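Local coordinates for protein CbbY (Rhodobacter sphaeroides, PDB 4UAS) that dephosphorylates xylulose-1,5-bisphosphate, a potent inhibitor of Rubisco, as a magnesium-dependent, highly selective sugar phosphatase of the HAD superfamily, at residues L31-L45 with R54-P68. Residues are numbered along the deposited sequence; the frame is centred on the assembly and turned at random. Where two conformers were deposited one is given.
Sequences LGVDWFWDREEYREL and RIARFLRHQKGDPAP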
ATOM      1  N   LEU A  31      -6.386 -19.783  14.659  1.00 14.57           N
ATOM      2  CA  LEU A  31      -7.740 -20.162  14.353  1.00 15.94           C
ATOM      3  C   LEU A  31      -7.976 -21.674  14.223  1.00 15.96           C
ATOM      4  O   LEU A  31      -9.116 -22.116  14.173  1.00 19.58           O
ATOM      5  CB  LEU A  31      -8.222 -19.419  13.136  1.00 18.02           C
ATOM      6  CG  LEU A  31      -8.394 -17.926  13.323  1.00 20.60           C
ATOM      7  CD1 LEU A  31      -8.847 -17.253  12.034  1.00 25.77           C
ATOM      8  CD2 LEU A  31      -9.434 -17.609  14.417  1.00 23.75           C
ATOM      9  N   GLY A  32      -6.884 -22.428  14.233  1.00 14.35           N
ATOM     10  CA  GLY A  32      -6.978 -23.869  14.135  1.00 16.16           C
ATOM     11  C   GLY A  32      -7.219 -24.437  12.786  1.00 16.80           C
ATOM     12  O   GLY A  32      -7.603 -25.611  12.682  1.00 17.86           O
ATOM     13  N   VAL A  33      -7.022 -23.648  11.747  1.00 14.57           N
ATOM     14  CA  VAL A  33      -7.190 -24.114  10.377  1.00 13.74           C
ATOM     15  C   VAL A  33      -5.851 -24.544   9.823  1.00 12.96           C
ATOM     16  O   VAL A  33      -4.790 -24.118  10.322  1.00 15.75           O
ATOM     17  CB  VAL A  33      -7.893 -23.115   9.432  1.00 14.47           C
ATOM     18  CG1 VAL A  33      -9.334 -22.925   9.821  1.00 18.40           C
ATOM     19  CG2 VAL A  33      -7.135 -21.796   9.349  1.00 16.15           C
ATOM     20  N   ASP A  34      -5.856 -25.369   8.785  1.00 12.20           N
ATOM     21  CA  ASP A  34      -4.675 -25.888   8.146  1.00 11.70           C
ATOM     22  C   ASP A  34      -4.090 -24.990   7.068  1.00 12.80           C
ATOM     23  O   ASP A  34      -3.019 -25.300   6.496  1.00 14.32           O
ATOM     24  CB  ASP A  34      -4.909 -27.312   7.620  1.00 13.45           C
ATOM     25  CG  ASP A  34      -5.861 -27.416   6.489  1.00 14.31           C
ATOM     26  OD1 ASP A  34      -6.676 -26.519   6.294  1.00 14.26           O
ATOM     27  OD2 ASP A  34      -5.809 -28.434   5.750  1.00 22.02           O
ATOM     28  N   TRP A  35      -4.670 -23.845   6.838  1.00 10.99           N
ATOM     29  CA  TRP A  35      -4.239 -22.958   5.756  1.00 10.66           C
ATOM     30  C   TRP A  35      -2.858 -22.402   6.048  1.00  9.40           C
ATOM     31  O   TRP A  35      -2.521 -22.047   7.173  1.00 11.25           O
ATOM     32  CB  TRP A  35      -5.209 -21.754   5.604  1.00 10.69           C
ATOM     33  CG  TRP A  35      -6.650 -22.091   5.618  1.00  9.80           C
ATOM     34  CD1 TRP A  35      -7.269 -23.263   5.263  1.00  9.79           C
ATOM     35  CD2 TRP A  35      -7.681 -21.182   5.928  1.00 10.58           C
ATOM     36  NE1 TRP A  35      -8.618 -23.141   5.426  1.00 11.25           N
ATOM     37  CE2 TRP A  35      -8.902 -21.859   5.816  1.00 10.55           C
ATOM     38  CE3 TRP A  35      -7.682 -19.829   6.318  1.00 12.59           C
ATOM     39  CZ2 TRP A  35     -10.125 -21.238   6.073  1.00 12.01           C
ATOM     40  CZ3 TRP A  35      -8.914 -19.210   6.624  1.00 12.99           C
ATOM     41  CH2 TRP A  35     -10.123 -19.902   6.459  1.00 13.52           C
ATOM     42  N   PHE A  36      -2.037 -22.297   4.984  1.00  9.38           N
ATOM     43  CA  PHE A  36      -0.693 -21.746   5.133  1.00  9.73           C
ATOM     44  C   PHE A  36      -0.278 -21.222   3.753  1.00 10.06           C
ATOM     45  O   PHE A  36      -0.365 -21.960   2.769  1.00 11.05           O
ATOM     46  CB  PHE A  36       0.311 -22.816   5.620  1.00 10.45           C
ATOM     47  CG  PHE A  36       1.661 -22.274   5.748  1.00 13.64           C
ATOM     48  CD1 PHE A  36       2.009 -21.529   6.923  1.00  9.77           C
ATOM     49  CD2 PHE A  36       2.576 -22.342   4.789  1.00 14.28           C
ATOM     50  CE1 PHE A  36       3.249 -20.967   7.101  1.00 12.27           C
ATOM     51  CE2 PHE A  36       3.812 -21.768   4.923  1.00 18.78           C
ATOM     52  CZ  PHE A  36       4.183 -21.069   6.070  1.00 15.74           C
ATOM     53  N   TRP A  37       0.091 -19.956   3.701  1.00  8.88           N
ATOM     54  CA  TRP A  37       0.501 -19.319   2.481  1.00  8.35           C
ATOM     55  C   TRP A  37       2.019 -19.149   2.387  1.00  8.41           C
ATOM     56  O   TRP A  37       2.626 -18.376   3.122  1.00  9.58           O
ATOM     57  CB  TRP A  37      -0.157 -17.934   2.377  1.00  9.79           C
ATOM     58  CG  TRP A  37      -1.663 -17.976   2.268  1.00  8.39           C
ATOM     59  CD1 TRP A  37      -2.430 -19.009   2.022  1.00 10.47           C
ATOM     60  CD2 TRP A  37      -2.531 -16.822   2.372  1.00  8.32           C
ATOM     61  NE1 TRP A  37      -3.759 -18.659   1.991  1.00 10.58           N
ATOM     62  CE2 TRP A  37      -3.844 -17.302   2.185  1.00  8.94           C
ATOM     63  CE3 TRP A  37      -2.352 -15.452   2.596  1.00  9.14           C
ATOM     64  CZ2 TRP A  37      -4.949 -16.451   2.198  1.00  9.87           C
ATOM     65  CZ3 TRP A  37      -3.462 -14.644   2.622  1.00  9.58           C
ATOM     66  CH2 TRP A  37      -4.740 -15.118   2.422  1.00  9.31           C
ATOM     67  N   ASP A  38       2.628 -19.969   1.525  1.00  8.45           N
ATOM     68  CA  ASP A  38       4.041 -19.835   1.233  1.00  8.82           C
ATOM     69  C   ASP A  38       4.271 -18.663   0.285  1.00  9.07           C
ATOM     70  O   ASP A  38       3.325 -18.083  -0.242  1.00  9.66           O
ATOM     71  CB  ASP A  38       4.712 -21.151   0.808  1.00  9.49           C
ATOM     72  CG  ASP A  38       4.182 -21.761  -0.429  1.00 11.11           C
ATOM     73  OD1 ASP A  38       3.711 -21.058  -1.364  1.00 11.55           O
ATOM     74  OD2 ASP A  38       4.295 -23.067  -0.530  1.00 12.48           O
ATOM     75  N   ARG A  39       5.523 -18.298   0.057  1.00  9.06           N
ATOM     76  CA  ARG A  39       5.806 -17.175  -0.826  1.00  9.15           C
ATOM     77  C   ARG A  39       5.292 -17.322  -2.242  1.00  9.30           C
ATOM     78  O   ARG A  39       4.825 -16.383  -2.861  1.00 10.12           O
ATOM     79  CB  ARG A  39       7.294 -16.866  -0.897  1.00  9.96           C
ATOM     80  CG  ARG A  39       7.848 -16.203   0.282  1.00 10.42           C
ATOM     81  CD  ARG A  39       9.315 -15.944   0.113  1.00 13.24           C
ATOM     82  NE  ARG A  39       9.870 -15.097   1.118  1.00 14.46           N
ATOM     83  CZ  ARG A  39      11.130 -14.701   1.128  1.00 11.80           C
ATOM     84  NH1 ARG A  39      12.005 -15.075   0.207  1.00 15.31           N
ATOM     85  NH2 ARG A  39      11.572 -13.926   2.081  1.00 13.94           N
ATOM     86  N   GLU A  40       5.396 -18.553  -2.768  1.00 10.67           N
ATOM     87  CA  GLU A  40       4.934 -18.791  -4.118  1.00 12.47           C
ATOM     88  C   GLU A  40       3.427 -18.507  -4.222  1.00 11.31           C
ATOM     89  O   GLU A  40       2.959 -17.830  -5.158  1.00 12.98           O
ATOM     90  CB  GLU A  40       5.255 -20.247  -4.523  1.00 13.96           C
ATOM     91  CG  GLU A  40       4.712 -20.628  -5.869  1.00 17.38           C
ATOM     92  CD  GLU A  40       5.178 -21.994  -6.375  1.00 26.78           C
ATOM     93  OE1 GLU A  40       6.098 -22.587  -5.866  1.00 34.04           O
ATOM     94  OE2 GLU A  40       4.732 -22.398  -7.441  1.00 35.41           O
ATOM     95  N   GLU A  41       2.654 -19.042  -3.271  0.50 10.82           N
ATOM     96  CA  GLU A  41       1.206 -18.813  -3.330  0.50  9.10           C
ATOM     97  C   GLU A  41       0.900 -17.335  -3.007  0.50  8.92           C
ATOM     98  O   GLU A  41       0.003 -16.737  -3.612  0.50 10.00           O
ATOM     99  CB  GLU A  41       0.479 -19.759  -2.415  0.50  8.54           C
ATOM    100  CG  GLU A  41      -1.007 -19.516  -2.344  0.50  9.85           C
ATOM    101  CD  GLU A  41      -1.798 -20.662  -1.823  0.50 15.33           C
ATOM    102  OE1 GLU A  41      -1.243 -21.480  -1.109  0.50 19.53           O
ATOM    103  OE2 GLU A  41      -2.965 -20.771  -2.139  0.50 17.30           O
ATOM    104  N   TYR A  42       1.605 -16.741  -2.060  1.00  9.02           N
ATOM    105  CA  TYR A  42       1.309 -15.362  -1.715  1.00  9.00           C
ATOM    106  C   TYR A  42       1.578 -14.423  -2.866  1.00  9.09           C
ATOM    107  O   TYR A  42       0.812 -13.445  -3.101  1.00  9.30           O
ATOM    108  CB  TYR A  42       2.103 -14.977  -0.428  1.00  9.82           C
ATOM    109  CG  TYR A  42       1.536 -13.741   0.232  1.00  8.31           C
ATOM    110  CD1 TYR A  42       0.226 -13.740   0.736  1.00  9.12           C
ATOM    111  CD2 TYR A  42       2.260 -12.561   0.352  1.00  9.67           C
ATOM    112  CE1 TYR A  42      -0.323 -12.646   1.393  1.00 10.00           C
ATOM    113  CE2 TYR A  42       1.745 -11.466   0.987  1.00  9.64           C
ATOM    114  CZ  TYR A  42       0.476 -11.484   1.512  1.00  9.16           C
ATOM    115  OH  TYR A  42      -0.097 -10.378   2.089  1.00  9.64           O
ATOM    116  N   ARG A  43       2.602 -14.651  -3.655  1.00  9.55           N
ATOM    117  CA  ARG A  43       2.861 -13.801  -4.843  1.00  9.69           C
ATOM    118  C   ARG A  43       1.702 -13.776  -5.790  1.00 10.87           C
ATOM    119  O   ARG A  43       1.386 -12.734  -6.335  1.00 12.23           O
ATOM    120  CB  ARG A  43       4.131 -14.296  -5.527  1.00 10.76           C
ATOM    121  CG  ARG A  43       4.563 -13.393  -6.709  1.00 12.57           C
ATOM    122  CD  ARG A  43       5.815 -13.908  -7.397  1.00 15.82           C
ATOM    123  NE  ARG A  43       6.949 -13.813  -6.486  1.00 19.85           N
ATOM    124  CZ  ARG A  43       7.780 -12.810  -6.316  1.00 17.51           C
ATOM    125  NH1 ARG A  43       7.722 -11.685  -7.089  1.00 21.87           N
ATOM    126  NH2 ARG A  43       8.604 -12.841  -5.327  1.00 19.02           N
ATOM    127  N   GLU A  44       0.997 -14.922  -5.934  1.00 10.13           N
ATOM    128  CA  GLU A  44      -0.228 -14.971  -6.772  1.00 11.03           C
ATOM    129  C   GLU A  44      -1.388 -14.258  -6.105  1.00  9.93           C
ATOM    130  O   GLU A  44      -2.070 -13.425  -6.733  1.00 10.87           O
ATOM    131  CB  GLU A  44      -0.571 -16.406  -7.081  1.00 13.87           C
ATOM    132  CG  GLU A  44       0.491 -17.186  -7.865  1.00 19.23           C
ATOM    133  CD  GLU A  44       0.910 -16.483  -9.147  1.00 33.22           C
ATOM    134  OE1 GLU A  44      -0.010 -16.098  -9.955  1.00 45.47           O
ATOM    135  OE2 GLU A  44       2.180 -16.285  -9.341  1.00 37.79           O
ATOM    136  N   LEU A  45      -1.604 -14.548  -4.842  1.00  9.29           N
ATOM    137  CA  LEU A  45      -2.702 -13.923  -4.126  1.00  8.98           C
ATOM    138  C   LEU A  45      -2.603 -12.406  -4.020  1.00  8.91           C
ATOM    139  O   LEU A  45      -3.645 -11.723  -3.873  1.00  8.84           O
ATOM    140  CB  LEU A  45      -2.815 -14.551  -2.730  1.00  8.81           C
ATOM    141  CG  LEU A  45      -3.288 -15.983  -2.614  1.00 11.13           C
ATOM    142  CD1 LEU A  45      -3.170 -16.485  -1.180  1.00 12.63           C
ATOM    143  CD2 LEU A  45      -4.711 -16.108  -3.158  1.00 12.69           C
ATOM    144  N   ARG A  54      -8.606 -10.932  -0.619  1.00  9.73           N
ATOM    145  CA  ARG A  54      -7.588 -11.952  -0.842  1.00  9.74           C
ATOM    146  C   ARG A  54      -8.006 -13.253  -0.112  1.00 10.00           C
ATOM    147  O   ARG A  54      -7.885 -14.326  -0.678  1.00 10.25           O
ATOM    148  CB  ARG A  54      -6.229 -11.464  -0.279  1.00  8.45           C
ATOM    149  CG  ARG A  54      -5.097 -12.346  -0.632  1.00  9.99           C
ATOM    150  CD  ARG A  54      -3.738 -11.768  -0.250  1.00  9.99           C
ATOM    151  NE  ARG A  54      -3.541 -10.553  -0.973  1.00  9.65           N
ATOM    152  CZ  ARG A  54      -3.168  -9.420  -0.486  1.00 10.26           C
ATOM    153  NH1 ARG A  54      -2.599  -9.349   0.717  1.00 10.54           N
ATOM    154  NH2 ARG A  54      -3.326  -8.300  -1.190  1.00 11.36           N
ATOM    155  N   ILE A  55      -8.502 -13.151   1.122  1.00 10.64           N
ATOM    156  CA  ILE A  55      -9.011 -14.357   1.799  1.00 10.36           C
ATOM    157  C   ILE A  55     -10.124 -14.975   0.997  1.00 10.51           C
ATOM    158  O   ILE A  55     -10.180 -16.190   0.810  1.00 11.44           O
ATOM    159  CB  ILE A  55      -9.418 -14.032   3.272  1.00 11.21           C
ATOM    160  CG1 ILE A  55      -8.228 -13.604   4.114  1.00 10.95           C
ATOM    161  CG2 ILE A  55     -10.152 -15.227   3.883  1.00 13.19           C
ATOM    162  CD1 ILE A  55      -8.640 -12.866   5.374  1.00 12.36           C
ATOM    163  N   ALA A  56     -11.084 -14.148   0.525  1.00 11.49           N
ATOM    164  CA  ALA A  56     -12.206 -14.653  -0.221  1.00 11.62           C
ATOM    165  C   ALA A  56     -11.762 -15.394  -1.465  1.00 12.22           C
ATOM    166  O   ALA A  56     -12.288 -16.482  -1.801  1.00 12.74           O
ATOM    167  CB  ALA A  56     -13.165 -13.519  -0.575  1.00 12.50           C
ATOM    168  N   ARG A  57     -10.773 -14.848  -2.168  1.00 11.60           N
ATOM    169  CA  ARG A  57     -10.253 -15.499  -3.366  1.00 11.74           C
ATOM    170  C   ARG A  57      -9.650 -16.872  -3.034  1.00 12.56           C
ATOM    171  O   ARG A  57      -9.920 -17.892  -3.681  1.00 14.04           O
ATOM    172  CB  ARG A  57      -9.196 -14.649  -4.048  1.00 13.20           C
ATOM    173  CG  ARG A  57      -8.401 -15.346  -5.116  1.00 13.58           C
ATOM    174  CD  ARG A  57      -7.382 -14.464  -5.757  1.00 13.49           C
ATOM    175  NE  ARG A  57      -6.435 -15.191  -6.566  1.00 13.68           N
ATOM    176  CZ  ARG A  57      -5.368 -14.631  -7.112  1.00 15.24           C
ATOM    177  NH1 ARG A  57      -5.163 -13.322  -6.997  1.00 12.11           N
ATOM    178  NH2 ARG A  57      -4.485 -15.380  -7.761  1.00 18.44           N
ATOM    179  N   PHE A  58      -8.830 -16.901  -1.997  1.00 11.62           N
ATOM    180  CA  PHE A  58      -8.225 -18.161  -1.544  1.00 11.06           C
ATOM    181  C   PHE A  58      -9.318 -19.167  -1.215  1.00 12.27           C
ATOM    182  O   PHE A  58      -9.215 -20.346  -1.609  1.00 14.00           O
ATOM    183  CB  PHE A  58      -7.374 -17.875  -0.346  1.00 11.74           C
ATOM    184  CG  PHE A  58      -6.946 -19.099   0.416  1.00 11.75           C
ATOM    185  CD1 PHE A  58      -6.024 -19.977  -0.077  1.00 12.30           C
ATOM    186  CD2 PHE A  58      -7.489 -19.331   1.664  1.00 12.79           C
ATOM    187  CE1 PHE A  58      -5.676 -21.081   0.624  1.00 14.86           C
ATOM    188  CE2 PHE A  58      -7.131 -20.441   2.440  1.00 14.66           C
ATOM    189  CZ  PHE A  58      -6.210 -21.316   1.870  1.00 14.70           C
ATOM    190  N   LEU A  59     -10.363 -18.759  -0.501  1.00 12.73           N
ATOM    191  CA  LEU A  59     -11.428 -19.678  -0.088  1.00 13.64           C
ATOM    192  C   LEU A  59     -12.253 -20.233  -1.231  1.00 14.53           C
ATOM    193  O   LEU A  59     -12.868 -21.288  -1.107  1.00 16.19           O
ATOM    194  CB  LEU A  59     -12.317 -19.076   0.999  1.00 14.29           C
ATOM    195  CG  LEU A  59     -11.660 -18.803   2.294  1.00 14.54           C
ATOM    196  CD1 LEU A  59     -12.584 -18.048   3.266  1.00 17.47           C
ATOM    197  CD2 LEU A  59     -11.139 -20.070   2.925  1.00 17.46           C
ATOM    198  N   ARG A  60     -12.249 -19.562  -2.373  1.00 15.66           N
ATOM    199  CA  ARG A  60     -13.024 -20.044  -3.521  1.00 18.51           C
ATOM    200  C   ARG A  60     -12.526 -21.328  -4.096  1.00 20.12           C
ATOM    201  O   ARG A  60     -13.310 -22.080  -4.653  1.00 26.74           O
ATOM    202  CB  ARG A  60     -13.150 -19.019  -4.619  1.00 20.51           C
ATOM    203  CG  ARG A  60     -14.172 -17.935  -4.281  1.00 22.94           C
ATOM    204  CD  ARG A  60     -14.567 -17.039  -5.471  1.00 27.18           C
ATOM    205  NE  ARG A  60     -13.426 -16.290  -6.020  1.00 28.00           N
ATOM    206  CZ  ARG A  60     -13.014 -15.057  -5.666  1.00 33.91           C
ATOM    207  NH1 ARG A  60     -13.553 -14.382  -4.635  1.00 25.66           N
ATOM    208  NH2 ARG A  60     -11.940 -14.565  -6.290  1.00 37.07           N
ATOM    209  N   HIS A  61     -11.233 -21.602  -3.966  1.00 20.86           N
ATOM    210  CA  HIS A  61     -10.581 -22.732  -4.625  1.00 25.81           C
ATOM    211  C   HIS A  61      -9.872 -23.693  -3.693  1.00 20.88           C
ATOM    212  O   HIS A  61      -9.666 -24.846  -4.061  1.00 24.76           O
ATOM    213  CB  HIS A  61      -9.572 -22.235  -5.680  1.00 31.81           C
ATOM    214  CG  HIS A  61     -10.160 -21.251  -6.663  1.00 36.20           C
ATOM    215  ND1 HIS A  61     -11.166 -21.628  -7.525  1.00 38.27           N
ATOM    216  CD2 HIS A  61      -9.913 -19.937  -6.915  1.00 42.09           C
ATOM    217  CE1 HIS A  61     -11.535 -20.593  -8.250  1.00 41.20           C
ATOM    218  NE2 HIS A  61     -10.786 -19.551  -7.902  1.00 52.75           N
ATOM    219  N   GLN A  62      -9.518 -23.308  -2.480  1.00 16.24           N
ATOM    220  CA  GLN A  62      -8.719 -24.132  -1.647  1.00 14.86           C
ATOM    221  C   GLN A  62      -9.474 -25.376  -1.150  1.00 15.31           C
ATOM    222  O   GLN A  62     -10.636 -25.327  -0.915  1.00 17.77           O
ATOM    223  CB  GLN A  62      -8.173 -23.344  -0.487  1.00 13.80           C
ATOM    224  CG  GLN A  62      -9.169 -22.872   0.563  1.00 13.37           C
ATOM    225  CD  GLN A  62      -9.327 -23.802   1.766  1.00 13.62           C
ATOM    226  OE1 GLN A  62      -8.358 -24.487   2.164  1.00 13.63           O
ATOM    227  NE2 GLN A  62     -10.500 -23.804   2.353  1.00 14.64           N
ATOM    228  N   LYS A  63      -8.742 -26.455  -0.873  1.00 15.82           N
ATOM    229  CA  LYS A  63      -9.301 -27.761  -0.511  1.00 15.62           C
ATOM    230  C   LYS A  63      -9.016 -28.179   0.916  1.00 15.00           C
ATOM    231  O   LYS A  63      -9.236 -29.333   1.292  1.00 18.47           O
ATOM    232  CB  LYS A  63      -8.784 -28.788  -1.524  1.00 19.03           C
ATOM    233  CG  LYS A  63      -9.174 -28.513  -2.967  1.00 24.92           C
ATOM    234  CD  LYS A  63     -10.704 -28.477  -3.136  1.00 32.29           C
ATOM    235  CE  LYS A  63     -11.216 -27.559  -4.234  1.00 47.60           C
ATOM    236  NZ  LYS A  63     -10.407 -27.675  -5.472  1.00 52.09           N
ATOM    237  N   GLY A  64      -8.555 -27.270   1.741  1.00 13.54           N
ATOM    238  CA  GLY A  64      -8.330 -27.523   3.138  1.00 12.39           C
ATOM    239  C   GLY A  64      -9.571 -27.193   3.977  1.00 12.73           C
ATOM    240  O   GLY A  64     -10.685 -27.321   3.471  1.00 13.45           O
ATOM    241  N   ASP A  65      -9.367 -26.815   5.228  1.00 12.37           N
ATOM    242  CA  ASP A  65     -10.457 -26.666   6.140  1.00 11.90           C
ATOM    243  C   ASP A  65     -11.433 -25.595   5.669  1.00 12.29           C
ATOM    244  O   ASP A  65     -11.010 -24.585   5.105  1.00 12.44           O
ATOM    245  CB  ASP A  65      -9.949 -26.261   7.535  1.00 12.95           C
ATOM    246  CG  ASP A  65      -9.132 -27.293   8.223  1.00 12.97           C
ATOM    247  OD1 ASP A  65      -9.360 -28.517   7.983  1.00 15.57           O
ATOM    248  OD2 ASP A  65      -8.351 -26.887   9.147  1.00 14.30           O
ATOM    249  N   PRO A  66     -12.727 -25.781   5.946  1.00 13.98           N
ATOM    250  CA  PRO A  66     -13.680 -24.666   5.673  1.00 14.80           C
ATOM    251  C   PRO A  66     -13.423 -23.521   6.631  1.00 14.47           C
ATOM    252  O   PRO A  66     -12.904 -23.701   7.716  1.00 15.54           O
ATOM    253  CB  PRO A  66     -15.029 -25.314   5.911  1.00 17.59           C
ATOM    254  CG  PRO A  66     -14.774 -26.381   6.832  1.00 19.59           C
ATOM    255  CD  PRO A  66     -13.398 -26.922   6.563  1.00 16.27           C
ATOM    256  N   ALA A  67     -13.788 -22.310   6.234  1.00 14.91           N
ATOM    257  CA  ALA A  67     -13.627 -21.176   7.143  1.00 14.03           C
ATOM    258  C   ALA A  67     -14.451 -21.370   8.418  1.00 15.35           C
ATOM    259  O   ALA A  67     -15.645 -21.642   8.331  1.00 18.32           O
ATOM    260  CB  ALA A  67     -14.086 -19.909   6.460  1.00 15.87           C
ATOM    261  N   PRO A  68     -13.837 -21.193   9.588  1.00 16.19           N
ATOM    262  CA  PRO A  68     -14.595 -21.384  10.837  1.00 18.77           C
ATOM    263  C   PRO A  68     -15.196 -20.092  11.411  1.00 19.56           C
ATOM    264  O   PRO A  68     -15.980 -20.158  12.319  1.00 24.91           O
ATOM    265  CB  PRO A  68     -13.511 -21.889  11.792  1.00 23.77           C
ATOM    266  CG  PRO A  68     -12.317 -21.093  11.418  1.00 19.92           C
ATOM    267  CD  PRO A  68     -12.392 -21.034   9.881  1.00 20.79           C
TER
HETATM  268  O   HOH W   1      -8.266 -29.919   5.807  1.00 26.49           O
HETATM  269  O   HOH W   2      -2.761 -14.147  -9.719  1.00 21.45           O
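An aromatic cluster of Trp35, Trp37 and Phe58 joins the loop before helix 39-45 to helix 51-61, in the helical cap domain of this HAD phosphatase. Phe58 is the middle ring of two T-shaped stacks: the Trp37 pyrrole edge meets one phenyl face, Trp37 NE1 lying 3.3 Å above the ring centre of Phe58, while the edge of Phe58 points at a face of Trp35, Phe58 CE2 3.6 Å from Trp35 CD2. Leu59 CD2 packs against the indole's six-membered ring, 3.5 Å from Trp35 CZ2. At Trp35, CG lies beside the backbone N (chi1 -46°) and chi2 (-26°) turns NE1 to Asp65 O, 2.8 Å away in the ring plane; Gln62 NE2 reaches this oxygen from the carbonyl's opposite face. Were Trp35 an alanine, a gap would probably open beside Phe58 and Leu59, and Asp65 O would lose the indole N-H. Toward the active site, substrate-binding Arg54, whose NH2 also bonds Thr48 O, gives NE to Leu45 O at 3.1 Å. At the other end the like-charged Asp34 and Asp65 carboxylates lie stacked, offset by a shared donating water and two backbone N-H groups: Asp65 N runs nearly straight (171°) to Asp34 OD1, and Asp34 N meets Asp65 OD2 from above its plane.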